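Local coordinates for protein cellulase (Bacillus sp. BG-CS10, PDB 5E09) that probably hydrolyses internal beta-1,4-glucosidic bonds of cellulose as a salt-adapted family 5 endoglucanase that carries a family 46 carbohydrate-binding module, at residues 315-318 / 323-326; 44-49 / 319-324; 445-450 / 500-505; 281-286 / 480-485; 111-114 / 119-122. All blocks are in the same frame, centred on the assembly; numbering follows the deposited sequence.

Contact 1: 315-318 / 323-326; sequences HLNR and WYDQ
Leu316 lies against the indole of Trp323, its CD1 methyl centred over one face of the six-membered ring, 3.9 Å from the centroid and only 10° off the normal. CG of Leu316 is anti to the backbone N (chi1 -177°), which carries the methyl over the ring, while CB of Leu316 meets CZ3 of Trp323 at 3.6 Å. CG of Trp323 stands beside its own backbone N, and the benzo edge reaches back to the 315-318 backbone, CE3 of Trp323 lying 3.6 Å from Leu316 N; the indole NE1 donates to Glu53 OE1, and His329 stacks on the ring. Shortened to alanine, position 323 would probably leave the Leu316 methyl without its aromatic platform and Glu53 without this N-H donor. Leu316 and Trp323 form a non-hydrogen-bonded antiparallel pair in a small two-stranded hairpin that follows the last strand, 306-311, of the (beta/alpha)8 barrel. Beside that pair, Tyr324 N donates to His315 O at 2.9 Å, and a water joins the same oxygen to Asp325 N. Asn317 lies across the Tyr324 ring: its CB is 3.8 Å from the centroid, over one face near the rim, and the amide plane is tilted only 21° from the ring, with ND2 3.3 Å from Tyr324 CE1. OD1 of Asn317 turns to the backbone N of Glu319 and Thr320, inside the hairpin turn.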
# COMPACT_ATOMS: atom_id res chain seq x y z
N HIS A 315 -3.33 -9.30 -0.17
CA HIS A 315 -2.26 -9.66 0.75
C HIS A 315 -2.54 -10.98 1.46
O HIS A 315 -1.75 -11.92 1.37
CB HIS A 315 -2.02 -8.54 1.77
CG HIS A 315 -1.49 -7.28 1.17
ND1 HIS A 315 -0.49 -7.27 0.21
CD2 HIS A 315 -1.82 -5.99 1.37
CE1 HIS A 315 -0.24 -6.03 -0.14
NE2 HIS A 315 -1.03 -5.23 0.55
N LEU A 316 -3.65 -11.04 2.19
CA LEU A 316 -4.09 -12.31 2.76
C LEU A 316 -4.95 -13.04 1.73
O LEU A 316 -5.94 -12.49 1.25
CB LEU A 316 -4.88 -12.10 4.05
CG LEU A 316 -5.33 -13.39 4.75
CD1 LEU A 316 -4.17 -14.05 5.48
CD2 LEU A 316 -6.47 -13.11 5.71
N ASN A 317 -4.55 -14.25 1.37
CA ASN A 317 -5.40 -15.08 0.53
C ASN A 317 -6.60 -15.53 1.36
O ASN A 317 -6.46 -16.32 2.29
CB ASN A 317 -4.63 -16.29 -0.03
CG ASN A 317 -5.43 -17.07 -1.07
OD1 ASN A 317 -6.65 -17.18 -1.00
ND2 ASN A 317 -4.72 -17.61 -2.06
N ARG A 318 -7.77 -15.00 1.02
CA ARG A 318 -8.96 -15.21 1.84
C ARG A 318 -9.61 -16.55 1.60
O ARG A 318 -10.54 -16.93 2.31
CB ARG A 318 -9.97 -14.09 1.60
CG ARG A 318 -9.42 -12.72 1.89
CD ARG A 318 -10.53 -11.71 1.95
NE ARG A 318 -10.03 -10.36 2.14
CZ ARG A 318 -10.81 -9.29 2.11
NH1 ARG A 318 -12.11 -9.43 1.91
NH2 ARG A 318 -10.29 -8.08 2.29
N TRP A 323 -0.98 -15.79 3.81
CA TRP A 323 -0.48 -14.65 3.04
C TRP A 323 0.05 -15.06 1.66
O TRP A 323 0.82 -16.01 1.53
CB TRP A 323 0.62 -13.93 3.82
CG TRP A 323 0.20 -13.54 5.21
CD1 TRP A 323 0.51 -14.19 6.37
CD2 TRP A 323 -0.62 -12.43 5.58
NE1 TRP A 323 -0.07 -13.55 7.44
CE2 TRP A 323 -0.77 -12.46 6.98
CE3 TRP A 323 -1.25 -11.40 4.86
CZ2 TRP A 323 -1.52 -11.51 7.68
CZ3 TRP A 323 -1.99 -10.46 5.56
CH2 TRP A 323 -2.12 -10.52 6.95
N TYR A 324 -0.36 -14.32 0.63
CA TYR A 324 0.21 -14.49 -0.72
C TYR A 324 1.73 -14.35 -0.72
O TYR A 324 2.43 -15.10 -1.39
CB TYR A 324 -0.38 -13.47 -1.69
CG TYR A 324 -1.78 -13.76 -2.18
CD1 TYR A 324 -2.02 -14.76 -3.12
CD2 TYR A 324 -2.86 -13.01 -1.72
CE1 TYR A 324 -3.30 -15.01 -3.58
CE2 TYR A 324 -4.15 -13.26 -2.18
CZ TYR A 324 -4.36 -14.26 -3.11
OH TYR A 324 -5.64 -14.50 -3.55
N ASP A 325 2.22 -13.38 0.04
CA ASP A 325 3.65 -13.09 0.10
C ASP A 325 4.12 -13.17 1.55
O ASP A 325 4.07 -12.18 2.29
CB ASP A 325 3.93 -11.70 -0.50
CG ASP A 325 5.42 -11.37 -0.58
OD1 ASP A 325 6.21 -11.90 0.22
OD2 ASP A 325 5.79 -10.54 -1.44
N GLN A 326 4.60 -14.35 1.94
CA GLN A 326 4.99 -14.62 3.32
C GLN A 326 6.17 -13.77 3.78
O GLN A 326 6.24 -13.37 4.94
CB GLN A 326 5.32 -16.10 3.50
CG GLN A 326 5.52 -16.52 4.94
CD GLN A 326 4.24 -16.47 5.75
OE1 GLN A 326 3.18 -16.90 5.28
NE2 GLN A 326 4.33 -15.94 6.96
O HOH W 1 0.91 -11.05 1.21
O HOH W 2 -7.84 -12.96 -1.31

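Contact 2: 44-49 / 319-324; sequences RELIKT and ETYSWY
Tyr321 reaches across to helix 44-52 and lays its ring along one flank of the helix, touching Glu45, Leu46 and Thr49. Over one face of the ring sits CB of Glu45, 4.2 Å from the centroid and displaced toward the hydroxyl end, where its closest ring atom is Tyr321 CZ. The Glu45 chain then bends at chi2, so it is the aliphatic root of this side chain that makes the contact. Leu46 crosses the tyrosine at about a right angle: its CB is 3.9 Å from Tyr321 CE1, and its backbone N comes nearer still to the same carbon, at 3.5 Å. One helical turn after Glu45, Thr49 meets the base of the aromatic side chain, with OG1 3.7 Å from Tyr321 CB and the CG2 methyl 3.6 Å from Tyr321 O. The contact packs the turn of the 316-317/322-323 hairpin, which lies beyond the last barrel strand, onto the helix between barrel strands 20-23 and 57-60, so that in this (beta/alpha)8 barrel the connection after the last strand meets the first helix to follow a strand. Tyr321 has a left-handed backbone conformation (phi 56°, psi 37°) at this turn, and its CG stands beside the backbone N (chi1 -57°), directing the ring at the helix. Its hydroxyl is hydrogen-bonded to Thr43 OG1, just ahead of Arg44; the same Thr43 oxygen accepts from Leu46 N.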
# COMPACT_ATOMS: atom_id res chain seq x y z
N ARG A 44 -16.16 -16.44 9.58
CA ARG A 44 -15.63 -16.42 10.94
C ARG A 44 -14.12 -16.69 10.94
O ARG A 44 -13.36 -16.13 11.74
CB ARG A 44 -16.36 -17.45 11.80
CG ARG A 44 -15.95 -17.46 13.26
CD ARG A 44 -16.39 -16.19 13.96
NE ARG A 44 -16.33 -16.31 15.41
CZ ARG A 44 -15.25 -16.03 16.14
NH1 ARG A 44 -14.14 -15.62 15.54
NH2 ARG A 44 -15.28 -16.17 17.46
N GLU A 45 -13.71 -17.56 10.03
CA GLU A 45 -12.32 -17.99 9.96
C GLU A 45 -11.41 -16.88 9.45
O GLU A 45 -10.24 -16.83 9.81
CB GLU A 45 -12.18 -19.24 9.08
CG GLU A 45 -12.88 -20.48 9.62
CD GLU A 45 -14.35 -20.56 9.25
OE1 GLU A 45 -14.88 -19.61 8.62
OE2 GLU A 45 -15.00 -21.56 9.62
N LEU A 46 -11.96 -15.99 8.63
CA LEU A 46 -11.20 -14.82 8.17
C LEU A 46 -10.81 -13.94 9.36
O LEU A 46 -9.63 -13.62 9.56
CB LEU A 46 -12.02 -14.01 7.17
CG LEU A 46 -11.27 -12.83 6.53
CD1 LEU A 46 -10.02 -13.34 5.87
CD2 LEU A 46 -12.15 -12.10 5.53
N ILE A 47 -11.82 -13.58 10.15
CA ILE A 47 -11.62 -12.77 11.34
C ILE A 47 -10.67 -13.44 12.32
O ILE A 47 -9.71 -12.82 12.83
CB ILE A 47 -12.96 -12.49 12.05
CG1 ILE A 47 -13.99 -11.97 11.04
CG2 ILE A 47 -12.78 -11.50 13.19
CD1 ILE A 47 -13.58 -10.70 10.32
N LYS A 48 -10.92 -14.72 12.59
CA LYS A 48 -10.08 -15.47 13.51
C LYS A 48 -8.64 -15.52 13.02
O LYS A 48 -7.70 -15.44 13.81
CB LYS A 48 -10.62 -16.89 13.72
CG LYS A 48 -9.62 -17.82 14.39
CD LYS A 48 -10.27 -19.05 14.99
CE LYS A 48 -9.21 -20.05 15.44
NZ LYS A 48 -8.14 -20.22 14.41
N THR A 49 -8.46 -15.63 11.71
CA THR A 49 -7.13 -15.67 11.12
C THR A 49 -6.41 -14.34 11.36
O THR A 49 -5.26 -14.31 11.78
CB THR A 49 -7.16 -15.95 9.62
OG1 THR A 49 -7.88 -17.16 9.36
CG2 THR A 49 -5.74 -16.05 9.07
N GLU A 319 -9.13 -17.27 0.59
CA GLU A 319 -9.63 -18.61 0.34
C GLU A 319 -8.83 -19.63 1.15
O GLU A 319 -9.40 -20.57 1.69
CB GLU A 319 -9.58 -18.93 -1.15
CG GLU A 319 -10.01 -20.34 -1.51
CD GLU A 319 -9.60 -20.75 -2.91
OE1 GLU A 319 -9.53 -19.87 -3.81
OE2 GLU A 319 -9.35 -21.95 -3.13
N THR A 320 -7.52 -19.42 1.25
CA THR A 320 -6.66 -20.33 2.00
C THR A 320 -6.29 -19.83 3.39
O THR A 320 -5.66 -20.55 4.17
CB THR A 320 -5.36 -20.63 1.23
OG1 THR A 320 -4.51 -19.46 1.23
CG2 THR A 320 -5.66 -21.05 -0.21
N TYR A 321 -6.66 -18.59 3.68
CA TYR A 321 -6.34 -17.95 4.96
C TYR A 321 -4.85 -17.94 5.27
O TYR A 321 -4.45 -18.11 6.42
CB TYR A 321 -7.12 -18.63 6.09
CG TYR A 321 -8.61 -18.60 5.84
CD1 TYR A 321 -9.33 -17.42 5.96
CD2 TYR A 321 -9.29 -19.75 5.47
CE1 TYR A 321 -10.69 -17.38 5.71
CE2 TYR A 321 -10.66 -19.73 5.23
CZ TYR A 321 -11.35 -18.54 5.35
OH TYR A 321 -12.70 -18.50 5.12
N SER A 322 -4.03 -17.75 4.24
CA SER A 322 -2.60 -17.52 4.43
C SER A 322 -2.11 -16.42 3.48
O SER A 322 -2.75 -16.13 2.47
CB SER A 322 -1.81 -18.82 4.21
OG SER A 322 -1.82 -19.18 2.84
N TRP A 323 -0.98 -15.79 3.81
CA TRP A 323 -0.48 -14.65 3.04
C TRP A 323 0.05 -15.06 1.66
O TRP A 323 0.82 -16.01 1.53
CB TRP A 323 0.62 -13.93 3.82
CG TRP A 323 0.20 -13.54 5.21
CD1 TRP A 323 0.51 -14.19 6.37
CD2 TRP A 323 -0.62 -12.43 5.58
NE1 TRP A 323 -0.07 -13.55 7.44
CE2 TRP A 323 -0.77 -12.46 6.98
CE3 TRP A 323 -1.25 -11.40 4.86
CZ2 TRP A 323 -1.52 -11.51 7.68
CZ3 TRP A 323 -1.99 -10.46 5.56
CH2 TRP A 323 -2.12 -10.52 6.95
N TYR A 324 -0.36 -14.32 0.63
CA TYR A 324 0.21 -14.49 -0.72
C TYR A 324 1.73 -14.35 -0.72
O TYR A 324 2.43 -15.10 -1.39
CB TYR A 324 -0.38 -13.47 -1.69
CG TYR A 324 -1.78 -13.76 -2.18
CD1 TYR A 324 -2.02 -14.76 -3.12
CD2 TYR A 324 -2.86 -13.01 -1.72
CE1 TYR A 324 -3.30 -15.01 -3.58
CE2 TYR A 324 -4.15 -13.26 -2.18
CZ TYR A 324 -4.36 -14.26 -3.11
OH TYR A 324 -5.64 -14.50 -3.55

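Contact 3: 445-450 / 500-505; sequences SNFAIP and AFFNEV
Phe502 points its ring at Phe447 from the short helix 499-502, and this one aromatic pair carries the contact. Ahead of it in sequence, Phe501 faces another way, toward Pro473, but its CD2 lies 3.9 Å above one face of the Phe502 ring, toward the rim. Phe502 follows with CG beside its own backbone N (chi1 -73°), and the far end of its ring, CE2 and CZ, enters the contact. CE2 approaches Phe447 CB at 3.8 Å, whereas CZ lies 4.1 Å from Phe447 CD2. The rings form an offset edge-to-face pair: the edge of Phe502 is turned toward the face of Phe447, the centroids are 5.7 Å apart and the planes stand at 81°. On the strand, CG of Phe447 lies opposite the backbone N (chi1 -165°), which presents that face to the helix. Both rings also touch Ile497 and Leu526, so the pair is buried among aliphatic side chains. Loss of the Phe502 ring to an alanine is likely to open a gap beside Phe447 and leave its face without the aromatic edge. Val505 N donates to Phe502 O, and Val505 CG1 covers one face of the Phe501 ring. The short helix between strands 494-497 and 509-516 sends an aromatic ring against the antiparallel sheet of the C-terminal carbohydrate-binding module, consistent with the beta-sandwich fold of such modules.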
# COMPACT_ATOMS: atom_id res chain seq x y z
N SER A 445 -3.72 -1.97 -29.78
CA SER A 445 -4.53 -2.56 -28.72
C SER A 445 -4.08 -3.97 -28.36
O SER A 445 -4.58 -4.56 -27.40
CB SER A 445 -6.00 -2.56 -29.13
OG SER A 445 -6.19 -3.30 -30.33
N ASN A 446 -3.14 -4.52 -29.11
CA ASN A 446 -2.67 -5.88 -28.87
C ASN A 446 -1.16 -6.03 -29.07
O ASN A 446 -0.70 -6.99 -29.70
CB ASN A 446 -3.41 -6.86 -29.78
CG ASN A 446 -3.28 -8.30 -29.34
OD1 ASN A 446 -3.13 -8.57 -28.15
ND2 ASN A 446 -3.33 -9.22 -30.29
N PHE A 447 -0.39 -5.10 -28.54
CA PHE A 447 1.04 -5.06 -28.82
C PHE A 447 1.90 -5.67 -27.70
O PHE A 447 1.81 -5.27 -26.54
CB PHE A 447 1.50 -3.63 -29.09
CG PHE A 447 2.85 -3.54 -29.73
CD1 PHE A 447 2.98 -3.64 -31.11
CD2 PHE A 447 3.99 -3.39 -28.96
CE1 PHE A 447 4.23 -3.58 -31.71
CE2 PHE A 447 5.24 -3.33 -29.55
CZ PHE A 447 5.36 -3.42 -30.93
N ALA A 448 2.72 -6.64 -28.08
CA ALA A 448 3.66 -7.24 -27.15
C ALA A 448 4.98 -7.57 -27.84
O ALA A 448 5.00 -8.21 -28.89
CB ALA A 448 3.06 -8.49 -26.52
N ILE A 449 6.08 -7.12 -27.25
CA ILE A 449 7.42 -7.45 -27.70
C ILE A 449 7.86 -8.81 -27.17
O ILE A 449 7.95 -8.99 -25.97
CB ILE A 449 8.43 -6.40 -27.24
CG1 ILE A 449 7.96 -5.00 -27.65
CG2 ILE A 449 9.82 -6.72 -27.77
CD1 ILE A 449 8.61 -3.88 -26.87
N PRO A 450 8.12 -9.76 -28.07
CA PRO A 450 8.69 -11.04 -27.62
C PRO A 450 9.99 -10.80 -26.88
O PRO A 450 10.85 -10.06 -27.36
CB PRO A 450 8.91 -11.81 -28.93
CG PRO A 450 7.93 -11.21 -29.89
CD PRO A 450 7.86 -9.75 -29.52
N ALA A 500 -3.16 2.40 -23.46
CA ALA A 500 -3.02 3.68 -22.77
C ALA A 500 -1.73 4.40 -23.16
O ALA A 500 -1.71 5.63 -23.30
CB ALA A 500 -3.08 3.47 -21.26
N PHE A 501 -0.64 3.66 -23.36
CA PHE A 501 0.60 4.28 -23.81
C PHE A 501 0.44 4.83 -25.22
O PHE A 501 0.80 5.98 -25.49
CB PHE A 501 1.76 3.29 -23.77
CG PHE A 501 3.04 3.82 -24.38
CD1 PHE A 501 3.90 4.62 -23.64
CD2 PHE A 501 3.38 3.51 -25.69
CE1 PHE A 501 5.07 5.11 -24.20
CE2 PHE A 501 4.56 3.99 -26.25
CZ PHE A 501 5.40 4.79 -25.50
N PHE A 502 -0.11 4.02 -26.11
CA PHE A 502 -0.21 4.42 -27.51
C PHE A 502 -1.22 5.55 -27.76
O PHE A 502 -1.03 6.35 -28.68
CB PHE A 502 -0.55 3.22 -28.39
CG PHE A 502 0.59 2.26 -28.55
CD1 PHE A 502 1.79 2.68 -29.12
CD2 PHE A 502 0.47 0.94 -28.15
CE1 PHE A 502 2.84 1.80 -29.27
CE2 PHE A 502 1.52 0.06 -28.31
CZ PHE A 502 2.70 0.49 -28.87
N ASN A 503 -2.26 5.63 -26.94
CA ASN A 503 -3.25 6.70 -27.06
C ASN A 503 -2.65 8.08 -26.83
O ASN A 503 -3.29 9.09 -27.12
CB ASN A 503 -4.41 6.50 -26.08
CG ASN A 503 -5.29 5.31 -26.44
OD1 ASN A 503 -5.31 4.85 -27.58
ND2 ASN A 503 -6.01 4.80 -25.45
N GLU A 504 -1.43 8.14 -26.30
CA GLU A 504 -0.82 9.43 -25.99
C GLU A 504 0.54 9.60 -26.64
O GLU A 504 1.41 10.28 -26.11
CB GLU A 504 -0.73 9.63 -24.47
CG GLU A 504 -2.10 9.63 -23.79
CD GLU A 504 -2.04 9.94 -22.30
OE1 GLU A 504 -1.33 10.89 -21.91
OE2 GLU A 504 -2.72 9.23 -21.52
N VAL A 505 0.73 8.97 -27.79
CA VAL A 505 1.94 9.21 -28.58
C VAL A 505 1.59 9.57 -30.02
O VAL A 505 0.68 9.00 -30.62
CB VAL A 505 2.91 8.00 -28.56
CG1 VAL A 505 3.41 7.73 -27.15
CG2 VAL A 505 2.25 6.76 -29.11

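Contact 4: 281-286 / 480-485; sequences TDVIQQ and KEFGYT
Here the loop after barrel strand 267-272 meets a loop of the C-terminal carbohydrate-binding module, bringing catalytic barrel and module into direct contact. Phe482 is the module's projecting residue and Val283, in a short 3-10 turn, the receiving one. CG of Phe482 is anti to the backbone N (chi1 -157°), which sends the ring toward Val283, and the two side chains run past each other in opposite senses: Val283 CG2 touches Phe482 CD1 at 3.9 Å, while Val283 CG1 lies 4.0 Å from Phe482 CB. Farther out, Phe482 CE1 is 3.9 Å from Asp282 O, so the aromatic side chain spans the backbone of the turn as well as the valine. Phe486 stands edge-to-face with Phe482; the backbone of Asn234 is hydrogen-bonded to that of Phe482 and its ND2 donates to Val283 O, bridging the two loops. Within the module's loop, Glu481 O accepts from both Thr485 N and Thr485 OG1, the latter at 2.8 Å and above the carbonyl plane. Gly483, with its positive phi (76°), turns the chain within this bend. The arrangement is a domain interface, an apolar side chain of the binding module seated on a loop of a family 5 (beta/alpha)8 barrel.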
# COMPACT_ATOMS: atom_id res chain seq x y z
N THR A 281 1.02 -6.00 -6.89
CA THR A 281 2.14 -6.10 -5.97
C THR A 281 3.47 -6.13 -6.73
O THR A 281 4.49 -5.65 -6.24
CB THR A 281 1.96 -7.34 -5.07
OG1 THR A 281 1.88 -8.51 -5.89
CG2 THR A 281 0.72 -7.24 -4.20
N ASP A 282 3.44 -6.65 -7.95
CA ASP A 282 4.64 -6.84 -8.77
C ASP A 282 5.19 -5.53 -9.34
O ASP A 282 6.20 -5.53 -10.05
CB ASP A 282 4.34 -7.80 -9.93
CG ASP A 282 4.04 -9.22 -9.46
OD1 ASP A 282 4.49 -9.59 -8.35
OD2 ASP A 282 3.37 -9.96 -10.21
N VAL A 283 4.54 -4.42 -9.03
CA VAL A 283 4.92 -3.11 -9.55
C VAL A 283 6.11 -2.53 -8.77
O VAL A 283 6.90 -1.73 -9.30
CB VAL A 283 3.70 -2.16 -9.51
CG1 VAL A 283 4.08 -0.72 -9.72
CG2 VAL A 283 2.66 -2.61 -10.53
N ILE A 284 6.26 -2.96 -7.52
CA ILE A 284 7.38 -2.53 -6.69
C ILE A 284 8.33 -3.71 -6.51
O ILE A 284 7.90 -4.77 -6.06
CB ILE A 284 6.89 -2.03 -5.30
CG1 ILE A 284 5.69 -1.09 -5.46
CG2 ILE A 284 8.03 -1.37 -4.52
CD1 ILE A 284 5.97 0.11 -6.32
N GLN A 285 9.59 -3.53 -6.87
CA GLN A 285 10.57 -4.61 -6.73
C GLN A 285 10.64 -5.06 -5.27
O GLN A 285 10.62 -4.23 -4.36
CB GLN A 285 11.95 -4.15 -7.23
CG GLN A 285 12.89 -5.29 -7.63
CD GLN A 285 13.67 -5.86 -6.45
OE1 GLN A 285 13.87 -5.19 -5.43
NE2 GLN A 285 14.11 -7.11 -6.58
N GLN A 286 10.71 -6.37 -5.07
CA GLN A 286 10.50 -6.98 -3.75
C GLN A 286 11.38 -6.41 -2.62
O GLN A 286 10.87 -6.04 -1.56
CB GLN A 286 10.72 -8.49 -3.85
CG GLN A 286 10.35 -9.28 -2.60
CD GLN A 286 8.85 -9.31 -2.32
OE1 GLN A 286 8.05 -8.65 -3.00
NE2 GLN A 286 8.45 -10.09 -1.32
N LYS A 480 8.42 5.81 -17.91
CA LYS A 480 6.99 5.54 -17.92
C LYS A 480 6.55 4.68 -16.74
O LYS A 480 7.33 3.89 -16.20
CB LYS A 480 6.59 4.88 -19.23
CG LYS A 480 6.96 5.70 -20.47
CD LYS A 480 6.23 7.04 -20.50
CE LYS A 480 7.19 8.20 -20.28
NZ LYS A 480 6.49 9.52 -20.28
N GLU A 481 5.29 4.86 -16.34
CA GLU A 481 4.73 4.21 -15.17
C GLU A 481 4.54 2.71 -15.38
O GLU A 481 3.89 2.29 -16.33
CB GLU A 481 3.40 4.86 -14.79
CG GLU A 481 2.61 4.13 -13.70
CD GLU A 481 1.34 4.87 -13.31
OE1 GLU A 481 0.98 5.84 -14.00
OE2 GLU A 481 0.71 4.49 -12.30
N PHE A 482 5.10 1.92 -14.46
CA PHE A 482 5.01 0.46 -14.51
C PHE A 482 3.56 -0.03 -14.47
O PHE A 482 2.76 0.42 -13.65
CB PHE A 482 5.79 -0.13 -13.34
CG PHE A 482 6.23 -1.55 -13.55
CD1 PHE A 482 5.33 -2.61 -13.43
CD2 PHE A 482 7.56 -1.84 -13.82
CE1 PHE A 482 5.75 -3.92 -13.60
CE2 PHE A 482 7.99 -3.15 -13.99
CZ PHE A 482 7.08 -4.20 -13.88
N GLY A 483 3.23 -0.96 -15.36
CA GLY A 483 1.90 -1.54 -15.39
C GLY A 483 0.74 -0.77 -15.98
O GLY A 483 -0.35 -1.32 -16.17
N TYR A 484 0.97 0.50 -16.28
CA TYR A 484 -0.09 1.38 -16.77
C TYR A 484 0.30 1.49 -18.24
O TYR A 484 -0.55 1.36 -19.12
CB TYR A 484 -0.16 2.77 -16.12
CG TYR A 484 -1.09 3.74 -16.80
CD1 TYR A 484 -2.45 3.45 -16.92
CD2 TYR A 484 -0.63 4.95 -17.30
CE1 TYR A 484 -3.32 4.35 -17.55
CE2 TYR A 484 -1.48 5.84 -17.92
CZ TYR A 484 -2.83 5.54 -18.04
OH TYR A 484 -3.68 6.44 -18.66
N THR A 485 1.58 1.71 -18.50
CA THR A 485 2.06 1.93 -19.86
C THR A 485 2.69 0.68 -20.48
O THR A 485 2.73 0.54 -21.70
CB THR A 485 3.08 3.07 -19.90
OG1 THR A 485 4.18 2.74 -19.04
CG2 THR A 485 2.44 4.37 -19.43

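Contact 5: 111-114 / 119-122; sequences YNME and EVMA
Met113 and Val120 bring the connection after helix 105-110 onto helix 117-134, one of the outer helices of the (beta/alpha)8 barrel, between strands 97-100 and 142-145. Apolar packing makes up the contact. CG of Met113, a selenomethionine, lies 3.8 Å from Val120 CG1, the methyl branch set anti to the valine's backbone N (chi1 168°). The two side chains are inclined to each other, so that the root of the Met113 chain rests on the valine while the rest runs on past it, fully extended beyond CG. It continues toward Met121, the second selenomethionine, bent at chi2 and chi3, though the two ends are modelled too close for the placing of the Met113 methyl to be trusted. Both selenomethionines also touch Leu170 of helix 161-181, so this neighbouring barrel helix joins the same apolar cluster. Polar links run outside the pair of segments, Tyr111 being tied through its backbone to Thr153 and Met121 O accepting from Thr125 OG1. Backbone-to-side-chain contact is slight: the second branch of the valine, Val120 CG2, stands 4.1 Å from Asn112 O.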
# COMPACT_ATOMS: atom_id res chain seq x y z
N TYR A 111 -19.67 14.11 -1.38
CA TYR A 111 -18.88 15.01 -2.22
C TYR A 111 -19.63 16.25 -2.73
O TYR A 111 -19.03 17.28 -3.00
CB TYR A 111 -18.36 14.17 -3.39
CG TYR A 111 -17.62 14.87 -4.50
CD1 TYR A 111 -16.24 15.06 -4.44
CD2 TYR A 111 -18.28 15.27 -5.66
CE1 TYR A 111 -15.55 15.68 -5.47
CE2 TYR A 111 -17.60 15.88 -6.69
CZ TYR A 111 -16.23 16.08 -6.59
OH TYR A 111 -15.54 16.69 -7.61
N ASN A 112 -20.95 16.13 -2.82
CA ASN A 112 -21.79 17.12 -3.50
C ASN A 112 -22.52 18.07 -2.56
O ASN A 112 -23.66 18.44 -2.80
CB ASN A 112 -22.82 16.40 -4.36
CG ASN A 112 -22.41 16.33 -5.81
OD1 ASN A 112 -22.84 17.15 -6.62
ND2 ASN A 112 -21.58 15.35 -6.15
N MSE A 113 -21.85 18.48 -1.49
CA MSE A 113 -22.55 19.20 -0.44
C MSE A 113 -22.80 20.66 -0.77
O MSE A 113 -23.84 21.22 -0.41
CB MSE A 113 -21.76 19.10 0.85
CG MSE A 113 -22.65 19.01 2.04
SE MSE A 113 -21.60 18.68 3.59
CE MSE A 113 -23.04 18.58 4.88
N GLU A 114 -21.84 21.28 -1.46
CA GLU A 114 -21.97 22.67 -1.89
C GLU A 114 -23.27 22.92 -2.65
O GLU A 114 -23.93 23.95 -2.46
CB GLU A 114 -20.77 23.06 -2.75
CG GLU A 114 -20.71 24.53 -3.13
CD GLU A 114 -19.40 24.90 -3.81
OE1 GLU A 114 -18.53 24.01 -3.95
OE2 GLU A 114 -19.23 26.07 -4.21
N GLU A 119 -30.03 17.74 1.37
CA GLU A 119 -30.19 16.30 1.16
C GLU A 119 -29.01 15.52 1.74
O GLU A 119 -29.20 14.51 2.40
CB GLU A 119 -30.34 15.97 -0.32
CG GLU A 119 -30.60 14.49 -0.58
CD GLU A 119 -30.53 14.11 -2.05
OE1 GLU A 119 -30.04 14.94 -2.85
OE2 GLU A 119 -30.95 12.99 -2.40
N VAL A 120 -27.80 16.00 1.47
CA VAL A 120 -26.60 15.31 1.94
C VAL A 120 -26.58 15.24 3.46
O VAL A 120 -26.40 14.16 4.04
CB VAL A 120 -25.32 16.00 1.43
CG1 VAL A 120 -24.11 15.46 2.17
CG2 VAL A 120 -25.18 15.79 -0.07
N MSE A 121 -26.80 16.38 4.11
CA MSE A 121 -26.92 16.41 5.57
C MSE A 121 -28.01 15.47 6.06
O MSE A 121 -27.85 14.81 7.09
CB MSE A 121 -27.19 17.82 6.06
CG MSE A 121 -26.05 18.78 5.81
SE MSE A 121 -24.40 18.21 6.71
CE MSE A 121 -25.00 18.46 8.55
N ALA A 122 -29.12 15.42 5.34
CA ALA A 122 -30.23 14.54 5.73
C ALA A 122 -29.82 13.06 5.71
O ALA A 122 -30.06 12.34 6.68
CB ALA A 122 -31.43 14.78 4.83

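Contacts 1 and 2 form one unit: their centres are about 9 Å apart, they share Trp323 and Tyr324, and both use the hairpin of strands 316-317 and 322-323. Contact 5 lies in the same catalytic barrel, about 39 Å from contact 1 between centres, and in sequence within the loop closed by contact 2. Contact 4, about 19 Å from contact 1 between centres, joins barrel to C-terminal module; its loop encloses contact 1, and its segments alternate in sequence with those of contacts 2 and 3. Gln286 of contact 4 bonds Asp325 of contact 1. Contact 3, inside the module and about 16 Å from contact 4 between centres, touches it through Phe501 and Thr485, so contacts run from barrel hairpin to module interior.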